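Long-range contacts in Glyoxalase/bleomycin resistance protein/dioxygenase (Catenulispora acidiphila, PDB 4G6X), which is of unproven function but belongs to the glyoxalase/bleomycin resistance/dioxygenase superfamily and may, like some of its relatives, act as a dioxygenase: residues A[30-35]-A[142-147]; A[46-51]-A[114-119]; A[63-68]-A[76-81]; A[123-128]-A[135-140]. All coordinates share one frame; numbering follows the deposited sequence.

How the interactions relate
The chain folds as two four-stranded mixed sheets, each a βαβββ module of the vicinal oxygen chelate (VOC) fold. Interaction 3 is a hairpin in the first module and interaction 4 its counterpart in the second, their centres about 21 Å apart on opposite sides of the chain's centre. Interaction 1 brings the sheets together through D35 N and C142 O, while V34 N to E80 O and I146 N to L138 O, both 2.8 Å, tie its segments to interactions 3 and 4 within their own sheets. Interaction 2 sets the turn after one module's helix against the last turn of the other's, and L116 rests on F123 of interaction 4. A glycerol, probably from crystallisation, lies about 4 Å from the W63 side chain.

Interaction 1 (A[30-35]-A[142-147]); sequences TNVFVD and CGNLIQ
V34 and C142 form the closely packed end of this contact, with their CB atoms 3.8 Å apart and A40 of helix 37-46 packing against both. Beside them D35 N donates to C142 O at 3.2 Å, with an angle of 148° at the hydrogen; this backbone bond ties segment 30-35 to the turn before strand 145-150. K91 NZ also donates to C142 O and to F33 O, so one lysine bridges the two segments. Farther in, the N144 side chain and V32 approach from opposite directions, the end of N144 lying against V32 CG1. The side chain of V32 also packs on L77 and Y44. Beyond N144 the segments draw apart, and I146 packs on Y44 and L138.

The outer side is looser and polar. D35 is exposed, and its CG lies between the backbone N and the carbonyl carbon (chi1 66°), which brings OD1 to 3.2 Å from C142 CA, while OD2 pairs with K39 NZ in a salt bridge. The first strand of one sheet set against the turn that leads into the last strand of the other fits the paired βαβββ modules of the VOC fold.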
loop_
_atom_site.group_PDB
_atom_site.type_symbol
_atom_site.label_atom_id
_atom_site.label_comp_id
_atom_site.label_asym_id
_atom_site.label_seq_id
_atom_site.Cartn_x
_atom_site.Cartn_y
_atom_site.Cartn_z
ATOM N N THR A 30 -3.207 -1.633 -3.066
ATOM C CA THR A 30 -1.943 -1.567 -2.322
ATOM C C THR A 30 -1.069 -2.682 -2.849
ATOM O O THR A 30 -1.515 -3.470 -3.678
ATOM C CB THR A 30 -2.142 -1.644 -0.800
ATOM O OG1 THR A 30 -0.916 -1.304 -0.087
ATOM C CG2 THR A 30 -2.616 -3.008 -0.350
ATOM N N ASN A 31 0.217 -2.657 -2.495
ATOM C CA ASN A 31 1.171 -3.610 -3.097
ATOM C C ASN A 31 2.178 -4.134 -2.123
ATOM O O ASN A 31 2.530 -3.450 -1.142
ATOM C CB ASN A 31 1.900 -2.986 -4.283
ATOM C CG ASN A 31 2.765 -1.814 -3.883
ATOM O OD1 ASN A 31 2.257 -0.836 -3.303
ATOM N ND2 ASN A 31 4.058 -1.904 -4.120
ATOM N N VAL A 32 2.612 -5.360 -2.358
ATOM C CA VAL A 32 3.827 -5.880 -1.739
ATOM C C VAL A 32 4.712 -6.404 -2.875
ATOM O O VAL A 32 4.232 -6.985 -3.872
ATOM C CB VAL A 32 3.479 -7.008 -0.741
ATOM C CG1 VAL A 32 4.681 -7.848 -0.367
ATOM C CG2 VAL A 32 2.884 -6.398 0.518
ATOM N N PHE A 33 6.039 -6.193 -2.731
ATOM C CA PHE A 33 6.994 -6.712 -3.654
ATOM C C PHE A 33 7.440 -8.082 -3.240
ATOM O O PHE A 33 7.991 -8.243 -2.144
ATOM C CB PHE A 33 8.222 -5.774 -3.696
ATOM C CG PHE A 33 7.936 -4.388 -4.297
ATOM C CD1 PHE A 33 7.869 -4.208 -5.659
ATOM C CD2 PHE A 33 7.834 -3.295 -3.505
ATOM C CE1 PHE A 33 7.611 -2.964 -6.205
ATOM C CE2 PHE A 33 7.551 -2.017 -4.033
ATOM C CZ PHE A 33 7.471 -1.864 -5.389
ATOM N N VAL A 34 7.183 -9.055 -4.099
ATOM C CA VAL A 34 7.486 -10.471 -3.783
ATOM C C VAL A 34 8.611 -10.959 -4.674
ATOM O O VAL A 34 8.740 -10.595 -5.849
ATOM C CB VAL A 34 6.244 -11.368 -3.921
ATOM C CG1 VAL A 34 5.160 -10.867 -3.012
ATOM C CG2 VAL A 34 5.708 -11.403 -5.350
ATOM N N ASP A 35 9.434 -11.831 -4.122
ATOM C CA ASP A 35 10.504 -12.397 -4.914
ATOM C C ASP A 35 10.053 -13.340 -6.047
ATOM O O ASP A 35 10.623 -13.304 -7.142
ATOM C CB ASP A 35 11.519 -13.061 -4.007
ATOM C CG ASP A 35 10.980 -14.286 -3.267
ATOM O OD1 ASP A 35 9.725 -14.388 -3.099
ATOM O OD2 ASP A 35 11.809 -15.142 -2.824
ATOM N N CYS A 142 8.541 -14.383 1.095
ATOM C CA CYS A 142 8.769 -13.697 -0.173
ATOM C C CYS A 142 9.707 -12.477 -0.046
ATOM O O CYS A 142 9.759 -11.663 -0.976
ATOM C CB CYS A 142 7.453 -13.228 -0.808
ATOM S SG CYS A 142 6.344 -14.621 -1.160
ATOM N N GLY A 143 10.399 -12.337 1.084
ATOM C CA GLY A 143 11.283 -11.231 1.370
ATOM C C GLY A 143 10.708 -10.085 2.202
ATOM O O GLY A 143 11.367 -9.061 2.377
ATOM N N ASN A 144 9.490 -10.247 2.735
ATOM C CA ASN A 144 8.824 -9.235 3.558
ATOM C C ASN A 144 8.429 -9.735 4.951
ATOM O O ASN A 144 8.154 -10.960 5.163
ATOM C CB ASN A 144 7.554 -8.732 2.907
ATOM C CG ASN A 144 7.717 -8.329 1.486
ATOM O OD1 ASN A 144 7.224 -8.999 0.567
ATOM N ND2 ASN A 144 8.406 -7.228 1.261
ATOM N N LEU A 145 8.364 -8.791 5.882
ATOM C CA LEU A 145 7.676 -9.001 7.141
ATOM C C LEU A 145 6.303 -8.367 6.973
ATOM O O LEU A 145 6.173 -7.321 6.320
ATOM C CB LEU A 145 8.448 -8.311 8.289
ATOM C CG LEU A 145 9.872 -8.864 8.602
ATOM C CD1 LEU A 145 10.597 -8.035 9.623
ATOM C CD2 LEU A 145 9.818 -10.335 9.051
ATOM N N ILE A 146 5.298 -8.970 7.599
ATOM C CA ILE A 146 3.922 -8.560 7.421
ATOM C C ILE A 146 3.379 -8.413 8.813
ATOM O O ILE A 146 3.574 -9.315 9.643
ATOM C CB ILE A 146 3.103 -9.632 6.708
ATOM C CG1 ILE A 146 3.620 -9.841 5.274
ATOM C CG2 ILE A 146 1.610 -9.280 6.673
ATOM C CD1 ILE A 146 3.589 -8.607 4.379
ATOM N N GLN A 147 2.774 -7.275 9.081
ATOM C CA GLN A 147 2.164 -7.044 10.385
ATOM C C GLN A 147 0.662 -7.360 10.384
ATOM O O GLN A 147 -0.079 -6.932 9.487
ATOM C CB GLN A 147 2.427 -5.594 10.816
ATOM C CG GLN A 147 2.027 -5.217 12.225
ATOM C CD GLN A 147 2.244 -3.746 12.496
ATOM O OE1 GLN A 147 1.714 -2.877 11.808
ATOM N NE2 GLN A 147 2.995 -3.473 13.491
#

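Interaction 2 (A[46-51]-A[114-119]); sequences GKLGFL and ERLSAL
K47 and L48, in the turn after helix 37-46, meet R115 and L116 in the last turn of helix 109-118 and L119 just after it, so that the turn leaving the helix of one βαβββ module of this VOC-type fold packs on the last turn of the helix of the other. The turn continues through G49, whose positive phi leaves the helical path and leads the chain toward strand 51-58.

The polar part centres on one carbonyl. R115 NH2 donates to K47 O at 3.3 Å with an angle of 145° at the hydrogen; the donor lies in the carbonyl plane, while the oxygen sits 21° out of the guanidinium plane. The R115 chain runs extended from the helix and bends at chi3 (75°), which swings the guanidinium edge toward K47 O and L48 O. A water makes a second link, accepting from R115 NH1 and donating to K47 O. R115 NH2 also forms a salt bridge with E112, so the same group serves its own helix and the neighbouring turn.

The apolar pair is L48 and L116, which cross at about a right angle with their CD2 methyls 4.0 Å apart; M25 of the second subunit packs on both. Van der Waals contacts with backbone oxygens complete the contact: L119 CD1 lies 3.8 Å from K47 O, and K47 CE 3.8 Å from L119 O.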
loop_
_atom_site.group_PDB
_atom_site.type_symbol
_atom_site.label_atom_id
_atom_site.label_comp_id
_atom_site.label_asym_id
_atom_site.label_seq_id
_atom_site.Cartn_x
_atom_site.Cartn_y
_atom_site.Cartn_z
ATOM N N GLY A 46 -3.033 -19.615 0.234
ATOM C CA GLY A 46 -3.064 -20.883 0.954
ATOM C C GLY A 46 -2.914 -20.794 2.451
ATOM O O GLY A 46 -3.510 -21.583 3.225
ATOM N N LYS A 47 -2.113 -19.852 2.898
ATOM C CA LYS A 47 -1.866 -19.634 4.325
ATOM C C LYS A 47 -2.682 -18.465 4.855
ATOM O O LYS A 47 -3.539 -18.654 5.728
ATOM C CB LYS A 47 -0.354 -19.378 4.605
ATOM C CG LYS A 47 0.446 -20.596 4.956
ATOM C CD LYS A 47 0.921 -21.295 3.734
ATOM C CE LYS A 47 1.984 -22.345 4.110
ATOM N NZ LYS A 47 2.367 -22.993 2.844
ATOM N N LEU A 48 -2.522 -17.271 4.285
ATOM C CA LEU A 48 -3.136 -16.085 4.836
ATOM C C LEU A 48 -4.658 -16.007 4.578
ATOM O O LEU A 48 -5.363 -15.290 5.284
ATOM C CB LEU A 48 -2.478 -14.833 4.274
ATOM C CG LEU A 48 -0.982 -14.743 4.622
ATOM C CD1 LEU A 48 -0.482 -13.325 4.189
ATOM C CD2 LEU A 48 -0.628 -15.003 6.077
ATOM N N GLY A 49 -5.142 -16.725 3.580
ATOM C CA GLY A 49 -6.570 -16.787 3.282
ATOM C C GLY A 49 -7.138 -15.770 2.313
ATOM O O GLY A 49 -8.381 -15.674 2.136
ATOM N N PHE A 50 -6.282 -14.982 1.686
ATOM C CA PHE A 50 -6.739 -14.155 0.580
ATOM C C PHE A 50 -7.226 -14.967 -0.631
ATOM O O PHE A 50 -6.886 -16.138 -0.820
ATOM C CB PHE A 50 -5.676 -13.136 0.131
ATOM C CG PHE A 50 -5.271 -12.134 1.195
ATOM C CD1 PHE A 50 -6.089 -11.054 1.521
ATOM C CD2 PHE A 50 -4.067 -12.257 1.847
ATOM C CE1 PHE A 50 -5.705 -10.128 2.477
ATOM C CE2 PHE A 50 -3.659 -11.321 2.786
ATOM C CZ PHE A 50 -4.466 -10.245 3.093
ATOM N N LEU A 51 -8.067 -14.337 -1.432
ATOM C CA LEU A 51 -8.594 -14.946 -2.654
ATOM C C LEU A 51 -7.990 -14.255 -3.866
ATOM O O LEU A 51 -7.861 -13.012 -3.887
ATOM C CB LEU A 51 -10.111 -14.736 -2.747
ATOM C CG LEU A 51 -10.910 -15.159 -1.511
ATOM C CD1 LEU A 51 -12.386 -14.921 -1.805
ATOM C CD2 LEU A 51 -10.641 -16.617 -1.179
ATOM N N GLU A 114 -2.566 -18.306 16.205
ATOM C CA GLU A 114 -2.612 -19.740 16.475
ATOM C C GLU A 114 -2.901 -20.488 15.178
ATOM O O GLU A 114 -2.277 -21.494 14.894
ATOM C CB GLU A 114 -3.661 -20.086 17.567
ATOM C CG GLU A 114 -3.105 -20.997 18.658
ATOM C CD GLU A 114 -1.850 -20.418 19.327
ATOM O OE1 GLU A 114 -1.981 -19.425 20.080
ATOM O OE2 GLU A 114 -0.725 -20.942 19.094
ATOM N N ARG A 115 -3.817 -19.964 14.375
ATOM C CA ARG A 115 -4.177 -20.628 13.119
ATOM C C ARG A 115 -2.986 -20.663 12.164
ATOM O O ARG A 115 -2.667 -21.685 11.557
ATOM C CB ARG A 115 -5.338 -19.900 12.446
ATOM C CG ARG A 115 -5.947 -20.595 11.232
ATOM C CD ARG A 115 -7.060 -19.750 10.609
ATOM N NE ARG A 115 -6.586 -18.602 9.839
ATOM C CZ ARG A 115 -6.067 -18.688 8.612
ATOM N NH1 ARG A 115 -5.950 -19.865 7.989
ATOM N NH2 ARG A 115 -5.652 -17.594 8.003
ATOM N N LEU A 116 -2.374 -19.506 12.006
ATOM C CA LEU A 116 -1.290 -19.379 11.047
ATOM C C LEU A 116 -0.090 -20.187 11.525
ATOM O O LEU A 116 0.578 -20.838 10.720
ATOM C CB LEU A 116 -0.951 -17.928 10.859
ATOM C CG LEU A 116 -2.046 -17.145 10.156
ATOM C CD1 LEU A 116 -1.666 -15.688 10.267
ATOM C CD2 LEU A 116 -2.196 -17.585 8.714
ATOM N N SER A 117 0.202 -20.134 12.820
ATOM C CA SER A 117 1.311 -20.928 13.376
ATOM C C SER A 117 1.108 -22.402 13.064
ATOM O O SER A 117 2.067 -23.109 12.698
ATOM C CB SER A 117 1.439 -20.746 14.883
ATOM O OG SER A 117 1.872 -19.438 15.209
ATOM N N ALA A 118 -0.145 -22.849 13.185
ATOM C CA ALA A 118 -0.488 -24.252 12.914
ATOM C C ALA A 118 -0.228 -24.647 11.462
ATOM O O ALA A 118 0.054 -25.803 11.194
ATOM C CB ALA A 118 -1.954 -24.537 13.289
ATOM N N LEU A 119 -0.310 -23.671 10.540
ATOM C CA LEU A 119 -0.095 -23.881 9.118
ATOM C C LEU A 119 1.385 -23.719 8.721
ATOM O O LEU A 119 1.712 -23.832 7.546
ATOM C CB LEU A 119 -0.896 -22.850 8.314
ATOM C CG LEU A 119 -2.406 -23.051 8.338
ATOM C CD1 LEU A 119 -3.108 -21.914 7.612
ATOM C CD2 LEU A 119 -2.740 -24.392 7.699
HETATM O O HOH W 1 -6.005 -20.252 5.071
#

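Interaction 3 (A[63-68]-A[76-81]); sequences WLTVVS and QLLLEP
This is an antiparallel β-hairpin contact between the two central strands of the first sheet, 61-67 and 76-81, within the first βαβββ module of the VOC fold. V66 and L77 form a hydrogen-bonded pair, V66 N to L77 O at 2.8 Å and L77 N to V66 O at 2.9 Å, and L79 N donates almost straight to L64 O. T65 and L78 form the neighbouring non-hydrogen-bonded pair, their CA atoms 4.3 Å apart.

On the face of V66 and L77 these two side chains lie side by side, V66 CG2 to L77 CD2 3.8 Å. L79 CD1 wedges between V66 CG1 and L64 CD2, and Y44 of helix 37-46 packs on L77 and L79.

The face of T65 and L78 mixes polar and aromatic contacts. T65 OG1 donates to Q76 OE1 at 2.9 Å from above the amide carbonyl plane, 38° out of it. The same OE1 takes a bond from a water that accepts from W63 NE1 at the indole edge. With CG opposite the backbone N (chi1 178°), L78 reaches across to the tryptophan, and its CD1 sits over one face of the W63 six-membered ring in a CH-π contact, 3.6 Å from the centroid.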
loop_
_atom_site.group_PDB
_atom_site.type_symbol
_atom_site.label_atom_id
_atom_site.label_comp_id
_atom_site.label_asym_id
_atom_site.label_seq_id
_atom_site.Cartn_x
_atom_site.Cartn_y
_atom_site.Cartn_z
ATOM N N TRP A 63 0.084 -9.598 -13.701
ATOM C CA TRP A 63 -0.655 -8.733 -12.826
ATOM C C TRP A 63 -1.483 -9.639 -11.978
ATOM O O TRP A 63 -2.390 -10.258 -12.466
ATOM C CB TRP A 63 -1.595 -7.820 -13.650
ATOM C CG TRP A 63 -2.474 -6.935 -12.806
ATOM C CD1 TRP A 63 -3.783 -7.171 -12.375
ATOM C CD2 TRP A 63 -2.136 -5.631 -12.272
ATOM N NE1 TRP A 63 -4.234 -6.122 -11.628
ATOM C CE2 TRP A 63 -3.303 -5.167 -11.537
ATOM C CE3 TRP A 63 -1.031 -4.794 -12.390
ATOM C CZ2 TRP A 63 -3.319 -3.934 -10.894
ATOM C CZ3 TRP A 63 -1.056 -3.552 -11.734
ATOM C CH2 TRP A 63 -2.175 -3.130 -11.025
ATOM N N LEU A 64 -1.126 -9.728 -10.706
ATOM C CA LEU A 64 -1.746 -10.658 -9.763
ATOM C C LEU A 64 -2.207 -9.907 -8.536
ATOM O O LEU A 64 -1.365 -9.378 -7.746
ATOM C CB LEU A 64 -0.653 -11.656 -9.392
ATOM C CG LEU A 64 -1.073 -12.695 -8.360
ATOM C CD1 LEU A 64 -2.256 -13.530 -8.859
ATOM C CD2 LEU A 64 0.159 -13.552 -7.969
ATOM N N THR A 65 -3.526 -9.864 -8.314
ATOM C CA THR A 65 -4.025 -9.231 -7.136
ATOM C C THR A 65 -4.841 -10.238 -6.347
ATOM O O THR A 65 -5.427 -11.148 -6.916
ATOM C CB THR A 65 -4.897 -8.014 -7.438
ATOM O OG1 THR A 65 -6.002 -8.455 -8.235
ATOM C CG2 THR A 65 -4.113 -7.002 -8.205
ATOM N N VAL A 66 -4.882 -10.008 -5.043
ATOM C CA VAL A 66 -5.760 -10.755 -4.128
ATOM C C VAL A 66 -6.647 -9.833 -3.293
ATOM O O VAL A 66 -6.414 -8.636 -3.171
ATOM C CB VAL A 66 -4.912 -11.677 -3.206
ATOM C CG1 VAL A 66 -4.095 -12.693 -4.022
ATOM C CG2 VAL A 66 -4.038 -10.895 -2.233
ATOM N N VAL A 67 -7.725 -10.388 -2.717
ATOM C CA VAL A 67 -8.647 -9.617 -1.916
ATOM C C VAL A 67 -8.991 -10.437 -0.678
ATOM O O VAL A 67 -8.813 -11.671 -0.675
ATOM C CB VAL A 67 -9.953 -9.330 -2.650
ATOM C CG1 VAL A 67 -9.760 -8.307 -3.745
ATOM C CG2 VAL A 67 -10.539 -10.605 -3.218
ATOM N N SER A 68 -9.457 -9.754 0.356
ATOM C CA SER A 68 -9.968 -10.423 1.556
ATOM C C SER A 68 -11.321 -11.049 1.225
ATOM O O SER A 68 -12.126 -10.450 0.495
ATOM C CB SER A 68 -10.153 -9.412 2.705
ATOM O OG SER A 68 -10.855 -10.007 3.805
ATOM N N GLN A 76 -7.682 -4.131 -3.285
ATOM C CA GLN A 76 -6.920 -5.258 -3.798
ATOM C C GLN A 76 -5.444 -5.110 -3.404
ATOM O O GLN A 76 -4.977 -3.996 -3.224
ATOM C CB GLN A 76 -6.994 -5.293 -5.317
ATOM C CG GLN A 76 -8.350 -5.714 -5.818
ATOM C CD GLN A 76 -8.466 -5.637 -7.336
ATOM O OE1 GLN A 76 -7.528 -5.965 -8.080
ATOM N NE2 GLN A 76 -9.657 -5.284 -7.802
ATOM N N LEU A 77 -4.793 -6.235 -3.150
ATOM C CA LEU A 77 -3.353 -6.301 -2.894
ATOM C C LEU A 77 -2.671 -6.898 -4.113
ATOM O O LEU A 77 -2.875 -8.069 -4.504
ATOM C CB LEU A 77 -3.066 -7.166 -1.641
ATOM C CG LEU A 77 -1.627 -7.622 -1.340
ATOM C CD1 LEU A 77 -0.835 -6.388 -0.933
ATOM C CD2 LEU A 77 -1.638 -8.710 -0.258
ATOM N N LEU A 78 -1.714 -6.129 -4.671
ATOM C CA LEU A 78 -0.954 -6.531 -5.831
ATOM C C LEU A 78 0.315 -7.210 -5.330
ATOM O O LEU A 78 0.972 -6.640 -4.465
ATOM C CB LEU A 78 -0.530 -5.268 -6.634
ATOM C CG LEU A 78 0.332 -5.493 -7.877
ATOM C CD1 LEU A 78 -0.468 -6.172 -8.975
ATOM C CD2 LEU A 78 0.885 -4.128 -8.313
ATOM N N LEU A 79 0.558 -8.419 -5.808
ATOM C CA LEU A 79 1.728 -9.212 -5.455
ATOM C C LEU A 79 2.709 -9.038 -6.588
ATOM O O LEU A 79 2.664 -9.754 -7.581
ATOM C CB LEU A 79 1.327 -10.658 -5.206
ATOM C CG LEU A 79 0.266 -10.864 -4.127
ATOM C CD1 LEU A 79 -0.106 -12.341 -4.079
ATOM C CD2 LEU A 79 0.697 -10.317 -2.780
ATOM N N GLU A 80 3.536 -7.997 -6.504
ATOM C CA GLU A 80 4.307 -7.635 -7.705
ATOM C C GLU A 80 5.763 -8.027 -7.669
ATOM O O GLU A 80 6.319 -8.159 -6.579
ATOM C CB GLU A 80 4.143 -6.179 -8.092
ATOM C CG GLU A 80 4.794 -5.234 -7.210
ATOM C CD GLU A 80 4.647 -3.753 -7.656
ATOM O OE1 GLU A 80 5.147 -3.282 -8.706
ATOM O OE2 GLU A 80 4.038 -3.052 -6.854
ATOM N N PRO A 81 6.347 -8.268 -8.852
ATOM C CA PRO A 81 7.730 -8.738 -8.899
ATOM C C PRO A 81 8.710 -7.742 -8.309
ATOM O O PRO A 81 8.471 -6.521 -8.277
ATOM C CB PRO A 81 8.009 -8.947 -10.398
ATOM C CG PRO A 81 6.681 -9.033 -11.039
ATOM C CD PRO A 81 5.745 -8.205 -10.198
HETATM O O HOH W 2 -6.898 -5.839 -10.573
#

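Interaction 4 (A[123-128]-A[135-140]); sequences FTQEPT and TAILDD
F123 to T128 pair antiparallel with T135 to L138, with a classic β-bulge where T124 and Q125 both face I137 and a second register shift before T128. At the bulge I137 O accepts from T124 N at 2.9 Å and from Q125 N at 3.2 Å, both reaching it from one face of its carbonyl plane, while I137 N returns a bond to Q125 O on a lone pair. Beyond the second shift T128 N donates to T135 O at 2.7 Å and T135 N to T128 O. The hairpin forms the edge strand and its neighbour in the second βαβββ module of the VOC fold.

Q125 bends at chi2 (-149°), which carries its amide to T135. NE2 donates nearly straight to T135 OG1 (3.1 Å, 177°) and also to E126 O, both acceptors lying in the amide plane; this fixes the amide's rotation. A water joins Q125 OE1 to T135 OG1. T128 OG1 grips E126 O from the opposite face to Q125 NE2.

Helix 109-118 packs on F123. The F123 ring takes L138 CB over one face, 4.0 Å from the centroid, while A136 CB approaches CE1 obliquely at 4.0 Å. Y113 meets the F123 ring edge-to-face.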
loop_
_atom_site.group_PDB
_atom_site.type_symbol
_atom_site.label_atom_id
_atom_site.label_comp_id
_atom_site.label_asym_id
_atom_site.label_seq_id
_atom_site.Cartn_x
_atom_site.Cartn_y
_atom_site.Cartn_z
ATOM N N PHE A 123 6.535 -16.619 12.708
ATOM C CA PHE A 123 6.402 -15.280 13.296
ATOM C C PHE A 123 7.725 -14.810 13.886
ATOM O O PHE A 123 8.414 -15.577 14.632
ATOM C CB PHE A 123 5.331 -15.284 14.379
ATOM C CG PHE A 123 3.925 -15.309 13.835
ATOM C CD1 PHE A 123 3.190 -14.148 13.759
ATOM C CD2 PHE A 123 3.386 -16.492 13.331
ATOM C CE1 PHE A 123 1.911 -14.161 13.228
ATOM C CE2 PHE A 123 2.119 -16.512 12.787
ATOM C CZ PHE A 123 1.381 -15.365 12.737
ATOM N N THR A 124 8.080 -13.561 13.585
ATOM C CA THR A 124 9.224 -12.871 14.197
ATOM C C THR A 124 8.842 -12.085 15.453
ATOM O O THR A 124 9.685 -11.791 16.292
ATOM C CB THR A 124 9.915 -11.952 13.194
ATOM O OG1 THR A 124 8.976 -10.951 12.751
ATOM C CG2 THR A 124 10.402 -12.746 11.976
ATOM N N GLN A 125 7.561 -11.748 15.568
ATOM C CA GLN A 125 7.002 -11.150 16.775
ATOM C C GLN A 125 5.650 -11.753 17.056
ATOM O O GLN A 125 4.744 -11.650 16.239
ATOM C CB GLN A 125 6.860 -9.632 16.623
ATOM C CG GLN A 125 6.471 -8.901 17.910
ATOM C CD GLN A 125 5.649 -7.663 17.617
ATOM O OE1 GLN A 125 6.169 -6.670 17.105
ATOM N NE2 GLN A 125 4.344 -7.742 17.868
ATOM N N GLU A 126 5.539 -12.361 18.243
ATOM C CA GLU A 126 4.274 -12.887 18.765
ATOM C C GLU A 126 3.327 -11.740 19.100
ATOM O O GLU A 126 3.788 -10.594 19.236
ATOM C CB GLU A 126 4.526 -13.740 20.025
ATOM C CG GLU A 126 5.305 -15.018 19.747
ATOM C CD GLU A 126 5.516 -15.869 21.010
ATOM O OE1 GLU A 126 5.107 -15.438 22.111
ATOM O OE2 GLU A 126 6.093 -16.969 20.893
ATOM N N PRO A 127 2.007 -12.033 19.246
ATOM C CA PRO A 127 1.039 -10.978 19.587
ATOM C C PRO A 127 1.467 -10.198 20.806
ATOM O O PRO A 127 1.663 -10.779 21.869
ATOM C CB PRO A 127 -0.244 -11.753 19.880
ATOM C CG PRO A 127 -0.139 -12.942 19.007
ATOM C CD PRO A 127 1.322 -13.329 19.083
ATOM N N THR A 128 1.587 -8.894 20.656
ATOM C CA THR A 128 2.119 -8.058 21.714
ATOM C C THR A 128 1.271 -6.822 21.855
ATOM O O THR A 128 0.958 -6.132 20.862
ATOM C CB THR A 128 3.561 -7.648 21.398
ATOM O OG1 THR A 128 4.354 -8.820 21.288
ATOM C CG2 THR A 128 4.152 -6.771 22.498
ATOM N N THR A 135 -0.299 -6.238 18.176
ATOM C CA THR A 135 0.319 -6.531 16.865
ATOM C C THR A 135 1.091 -7.849 16.914
ATOM O O THR A 135 1.485 -8.332 17.982
ATOM C CB THR A 135 1.309 -5.436 16.401
ATOM O OG1 THR A 135 2.469 -5.406 17.252
ATOM C CG2 THR A 135 0.673 -4.110 16.361
ATOM N N ALA A 136 1.292 -8.430 15.729
ATOM C CA ALA A 136 2.188 -9.574 15.518
ATOM C C ALA A 136 2.876 -9.385 14.171
ATOM O O ALA A 136 2.337 -8.715 13.290
ATOM C CB ALA A 136 1.446 -10.907 15.536
ATOM N N ILE A 137 4.041 -9.996 14.002
ATOM C CA ILE A 137 4.784 -9.844 12.746
ATOM C C ILE A 137 5.189 -11.220 12.226
ATOM O O ILE A 137 5.745 -12.038 12.973
ATOM C CB ILE A 137 5.996 -8.947 12.926
ATOM C CG1 ILE A 137 5.531 -7.555 13.342
ATOM C CG2 ILE A 137 6.822 -8.882 11.624
ATOM C CD1 ILE A 137 6.652 -6.610 13.637
ATOM N N LEU A 138 4.847 -11.457 10.958
ATOM C CA LEU A 138 5.142 -12.722 10.297
ATOM C C LEU A 138 6.025 -12.557 9.051
ATOM O O LEU A 138 6.112 -11.466 8.485
ATOM C CB LEU A 138 3.852 -13.510 9.947
ATOM C CG LEU A 138 2.913 -12.857 8.914
ATOM C CD1 LEU A 138 3.210 -13.327 7.500
ATOM C CD2 LEU A 138 1.459 -13.224 9.207
ATOM N N ASP A 139 6.723 -13.655 8.709
ATOM C CA ASP A 139 7.557 -13.739 7.489
ATOM C C ASP A 139 6.665 -14.271 6.340
ATOM O O ASP A 139 6.089 -15.398 6.429
ATOM C CB ASP A 139 8.727 -14.659 7.780
ATOM C CG ASP A 139 9.629 -14.909 6.573
ATOM O OD1 ASP A 139 9.433 -14.370 5.483
ATOM O OD2 ASP A 139 10.569 -15.707 6.782
ATOM N N ASP A 140 6.518 -13.487 5.270
ATOM C CA ASP A 140 5.715 -13.937 4.139
ATOM C C ASP A 140 6.351 -14.949 3.203
ATOM O O ASP A 140 5.720 -15.366 2.212
ATOM C CB ASP A 140 5.071 -12.765 3.346
ATOM C CG ASP A 140 6.006 -12.083 2.423
ATOM O OD1 ASP A 140 7.227 -12.332 2.461
ATOM O OD2 ASP A 140 5.523 -11.229 1.623
HETATM O O HOH W 3 4.529 -4.276 15.731
#